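Local coordinates for protein branched-chain amino acid aminotransferase (Thermoproteus uzoniensis, PDB 5CE8) that probably transfers the amino group of leucine, isoleucine and valine to 2-oxoglutarate with the help of pyridoxal 5'-phosphate, at residues Thr227-Ile237 / Ile280-Ile291. Numbering follows the deposited sequence.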
loop_
_atom_site.group_PDB
_atom_site.type_symbol
_atom_site.label_atom_id
_atom_site.label_comp_id
_atom_site.label_asym_id
_atom_site.label_seq_id
_atom_site.Cartn_x
_atom_site.Cartn_y
_atom_site.Cartn_z
ATOM N N THR A 227 30.223 -11.161 -0.503
ATOM C CA THR A 227 31.451 -11.484 -1.290
ATOM C C THR A 227 31.519 -10.753 -2.642
ATOM O O THR A 227 32.599 -10.202 -3.013
ATOM C CB THR A 227 31.559 -13.033 -1.417
ATOM O OG1 THR A 227 31.503 -13.554 -0.070
ATOM C CG2 THR A 227 32.739 -13.442 -2.069
ATOM N N VAL A 228 30.432 -10.848 -3.401
ATOM C CA VAL A 228 30.331 -10.180 -4.695
ATOM C C VAL A 228 30.645 -8.666 -4.539
ATOM O O VAL A 228 31.370 -8.057 -5.394
ATOM C CB VAL A 228 28.992 -10.427 -5.346
ATOM C CG1 VAL A 228 28.683 -9.460 -6.504
ATOM C CG2 VAL A 228 28.924 -11.890 -5.892
ATOM N N ILE A 229 30.162 -8.082 -3.437
ATOM C CA ILE A 229 30.370 -6.642 -3.257
ATOM C C ILE A 229 31.916 -6.449 -3.046
ATOM O O ILE A 229 32.485 -5.611 -3.674
ATOM C CB ILE A 229 29.421 -6.041 -2.180
ATOM C CG1 ILE A 229 28.033 -5.923 -2.715
ATOM C CG2 ILE A 229 29.942 -4.724 -1.676
ATOM C CD1 ILE A 229 26.945 -5.827 -1.656
ATOM N N SER A 230 32.594 -7.257 -2.216
ATOM C CA SER A 230 34.083 -7.181 -2.064
ATOM C C SER A 230 34.804 -7.410 -3.364
ATOM O O SER A 230 35.790 -6.725 -3.714
ATOM C CB SER A 230 34.478 -8.262 -1.096
ATOM O OG SER A 230 33.889 -7.923 0.177
ATOM N N ILE A 231 34.335 -8.393 -4.126
ATOM C CA ILE A 231 35.007 -8.699 -5.415
ATOM C C ILE A 231 34.836 -7.468 -6.302
ATOM O O ILE A 231 35.813 -7.039 -6.941
ATOM C CB ILE A 231 34.370 -9.924 -6.093
ATOM C CG1 ILE A 231 34.867 -11.229 -5.407
ATOM C CG2 ILE A 231 34.665 -9.975 -7.560
ATOM C CD1 ILE A 231 33.931 -12.371 -5.722
ATOM N N ALA A 232 33.644 -6.924 -6.393
ATOM C CA ALA A 232 33.506 -5.693 -7.268
ATOM C C ALA A 232 34.510 -4.594 -6.924
ATOM O O ALA A 232 34.998 -3.901 -7.795
ATOM C CB ALA A 232 32.129 -5.116 -7.245
ATOM N N GLY A 233 34.765 -4.378 -5.639
ATOM C CA GLY A 233 35.736 -3.371 -5.215
ATOM C C GLY A 233 37.153 -3.737 -5.668
ATOM O O GLY A 233 37.907 -2.935 -6.270
ATOM N N ASP A 234 37.506 -4.979 -5.435
ATOM C CA ASP A 234 38.740 -5.465 -5.931
ATOM C C ASP A 234 38.879 -5.221 -7.408
ATOM O O ASP A 234 39.966 -4.870 -7.911
ATOM C CB ASP A 234 38.885 -6.971 -5.714
ATOM C CG ASP A 234 39.058 -7.355 -4.271
ATOM O OD1 ASP A 234 39.049 -6.480 -3.387
ATOM O OD2 ASP A 234 39.145 -8.587 -4.022
ATOM N N LEU A 235 37.844 -5.518 -8.165
ATOM C CA LEU A 235 37.951 -5.449 -9.610
ATOM C C LEU A 235 37.730 -4.064 -10.189
ATOM O O LEU A 235 37.872 -3.814 -11.421
ATOM C CB LEU A 235 36.967 -6.388 -10.168
ATOM C CG LEU A 235 37.346 -7.854 -9.882
ATOM C CD1 LEU A 235 36.345 -8.654 -10.665
ATOM C CD2 LEU A 235 38.795 -8.279 -10.213
ATOM N N GLY A 236 37.405 -3.117 -9.363
ATOM C CA GLY A 236 37.056 -1.790 -9.946
ATOM C C GLY A 236 35.710 -1.577 -10.625
ATOM O O GLY A 236 35.448 -0.525 -11.306
ATOM N N ILE A 237 34.823 -2.489 -10.358
ATOM C CA ILE A 237 33.500 -2.393 -10.911
ATOM C C ILE A 237 32.601 -1.502 -10.014
ATOM O O ILE A 237 32.345 -1.796 -8.841
ATOM C CB ILE A 237 32.848 -3.754 -11.114
ATOM C CG1 ILE A 237 33.734 -4.681 -11.914
ATOM C CG2 ILE A 237 31.546 -3.589 -11.899
ATOM C CD1 ILE A 237 33.425 -6.178 -11.705
ATOM N N ILE A 280 30.816 -9.129 -17.064
ATOM C CA ILE A 280 30.872 -8.851 -15.620
ATOM C C ILE A 280 30.501 -10.131 -14.863
ATOM O O ILE A 280 31.273 -10.597 -14.012
ATOM C CB ILE A 280 30.096 -7.553 -15.185
ATOM C CG1 ILE A 280 30.643 -6.303 -15.892
ATOM C CG2 ILE A 280 30.058 -7.297 -13.678
ATOM C CD1 ILE A 280 32.123 -5.995 -15.774
ATOM N N THR A 281 29.393 -10.754 -15.239
ATOM C CA THR A 281 28.958 -11.909 -14.585
ATOM C C THR A 281 30.012 -12.972 -14.724
ATOM O O THR A 281 30.317 -13.602 -13.743
ATOM C CB THR A 281 27.692 -12.485 -15.221
ATOM O OG1 THR A 281 26.643 -11.522 -15.150
ATOM C CG2 THR A 281 27.240 -13.679 -14.487
ATOM N N GLN A 282 30.558 -13.173 -15.905
ATOM C CA GLN A 282 31.642 -14.143 -16.075
ATOM C C GLN A 282 32.857 -13.833 -15.196
ATOM O O GLN A 282 33.393 -14.761 -14.503
ATOM C CB GLN A 282 32.014 -14.451 -17.549
ATOM N N LYS A 283 33.283 -12.574 -15.148
ATOM C CA LYS A 283 34.485 -12.238 -14.432
ATOM C C LYS A 283 34.182 -12.436 -12.954
ATOM O O LYS A 283 35.002 -13.051 -12.260
ATOM C CB LYS A 283 35.040 -10.824 -14.769
ATOM C CG LYS A 283 36.154 -10.339 -13.863
ATOM C CD LYS A 283 37.403 -11.180 -14.196
ATOM C CE LYS A 283 38.740 -10.765 -13.530
ATOM N NZ LYS A 283 39.324 -9.630 -14.242
ATOM N N ILE A 284 33.025 -12.018 -12.470
ATOM C CA ILE A 284 32.653 -12.284 -11.027
ATOM C C ILE A 284 32.590 -13.834 -10.735
ATOM O O ILE A 284 33.174 -14.335 -9.743
ATOM C CB ILE A 284 31.374 -11.513 -10.542
ATOM C CG1 ILE A 284 31.673 -10.008 -10.458
ATOM C CG2 ILE A 284 31.035 -11.887 -9.070
ATOM C CD1 ILE A 284 30.423 -9.180 -10.432
ATOM N N ALA A 285 31.985 -14.607 -11.638
ATOM C CA ALA A 285 31.894 -16.055 -11.464
ATOM C C ALA A 285 33.320 -16.656 -11.335
ATOM O O ALA A 285 33.626 -17.377 -10.347
ATOM C CB ALA A 285 31.172 -16.673 -12.637
ATOM N N GLU A 286 34.175 -16.358 -12.329
ATOM C CA GLU A 286 35.614 -16.850 -12.361
ATOM C C GLU A 286 36.360 -16.471 -11.085
ATOM O O GLU A 286 37.080 -17.305 -10.524
ATOM C CB GLU A 286 36.359 -16.366 -13.589
ATOM C CG GLU A 286 35.883 -16.901 -14.937
ATOM C CD GLU A 286 36.145 -15.957 -16.120
ATOM O OE1 GLU A 286 36.700 -14.846 -15.938
ATOM O OE2 GLU A 286 35.720 -16.281 -17.259
ATOM N N THR A 287 36.172 -15.242 -10.567
ATOM C CA THR A 287 36.898 -14.733 -9.346
ATOM C C THR A 287 36.378 -15.421 -8.114
ATOM O O THR A 287 37.187 -16.037 -7.333
ATOM C CB THR A 287 36.737 -13.211 -9.212
ATOM O OG1 THR A 287 37.074 -12.590 -10.480
ATOM C CG2 THR A 287 37.550 -12.654 -8.153
ATOM N N TYR A 288 35.059 -15.460 -7.965
ATOM C CA TYR A 288 34.428 -16.282 -6.896
ATOM C C TYR A 288 34.989 -17.727 -6.838
ATOM O O TYR A 288 35.387 -18.186 -5.770
ATOM C CB TYR A 288 32.899 -16.312 -7.012
ATOM C CG TYR A 288 32.189 -16.997 -5.818
ATOM C CD1 TYR A 288 32.082 -16.361 -4.595
ATOM C CD2 TYR A 288 31.687 -18.277 -5.885
ATOM C CE1 TYR A 288 31.505 -16.974 -3.470
ATOM C CE2 TYR A 288 31.076 -18.899 -4.743
ATOM C CZ TYR A 288 30.968 -18.211 -3.564
ATOM O OH TYR A 288 30.387 -18.756 -2.465
ATOM N N ARG A 289 35.089 -18.394 -7.991
ATOM C CA ARG A 289 35.610 -19.782 -8.099
ATOM C C ARG A 289 37.048 -19.918 -7.562
ATOM O O ARG A 289 37.367 -20.857 -6.822
ATOM C CB ARG A 289 35.458 -20.382 -9.527
ATOM N N ARG A 290 37.896 -18.958 -7.910
ATOM C CA ARG A 290 39.272 -18.913 -7.487
ATOM C C ARG A 290 39.341 -18.601 -6.018
ATOM O O ARG A 290 40.212 -19.095 -5.326
ATOM C CB ARG A 290 40.072 -17.862 -8.285
ATOM C CG ARG A 290 40.282 -18.138 -9.775
ATOM C CD ARG A 290 41.032 -17.027 -10.504
ATOM N NE ARG A 290 42.209 -16.674 -9.702
ATOM C CZ ARG A 290 43.374 -17.345 -9.684
ATOM N NH1 ARG A 290 43.583 -18.427 -10.427
ATOM N NH2 ARG A 290 44.369 -16.906 -8.918
ATOM N N ILE A 291 38.436 -17.770 -5.530
ATOM C CA ILE A 291 38.428 -17.509 -4.078
ATOM C C ILE A 291 38.097 -18.764 -3.277
ATOM O O ILE A 291 38.774 -19.081 -2.272
ATOM C CB ILE A 291 37.483 -16.378 -3.727
ATOM C CG1 ILE A 291 38.079 -15.035 -4.193
ATOM C CG2 ILE A 291 37.003 -16.430 -2.269
ATOM C CD1 ILE A 291 37.041 -13.897 -4.295
#
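Ile-231 is a knob set in a hole made by Ile-284, Thr-287, Tyr-288 and Ile-291. Its CG1 lies 3.6 Å from CD1 of Ile-291. A chi1 of -78° sets CG2 of Ile-231 anti to the backbone N, and the Thr-287 methyl lies against both CG1 and CG2. CG2 of Ile-231 also touches CG1 of Ile-284.

Ile-284 lies against Val-228 and Ile-231, about one turn apart on helix 223-235. Its CG2 touches CG2 of Val-228 at 3.8 Å, the two side chains crossing at about a right angle. CD1 of Ile-237 reaches CG2 of Ile-280 tip to tip, 4.1 Å apart; Gly-236, with positive phi, forms a Schellman motif just before it.

At the exposed margin, CD1 of Leu-235 rests on CG of Lys-283 at 3.6 Å. Thr-287 OG1 donates a hydrogen bond to O of Lys-283, from above the carbonyl plane. At the other end, CG2 of Thr-227 meets the edge of the Tyr-288 ring. Tyr-288 lies beside Thr-224, which binds the pyridoxal phosphate.

No hydrogen bond joins the segments. The helix axes cross at 108°, 10.5 Å apart. This knobs-into-holes pair packs on the mixed sheet of a class-IV aminotransferase: Leu-210 of strand 209-212 touches both segments, and Phe-256 of strand 254-259 meets Ile-284.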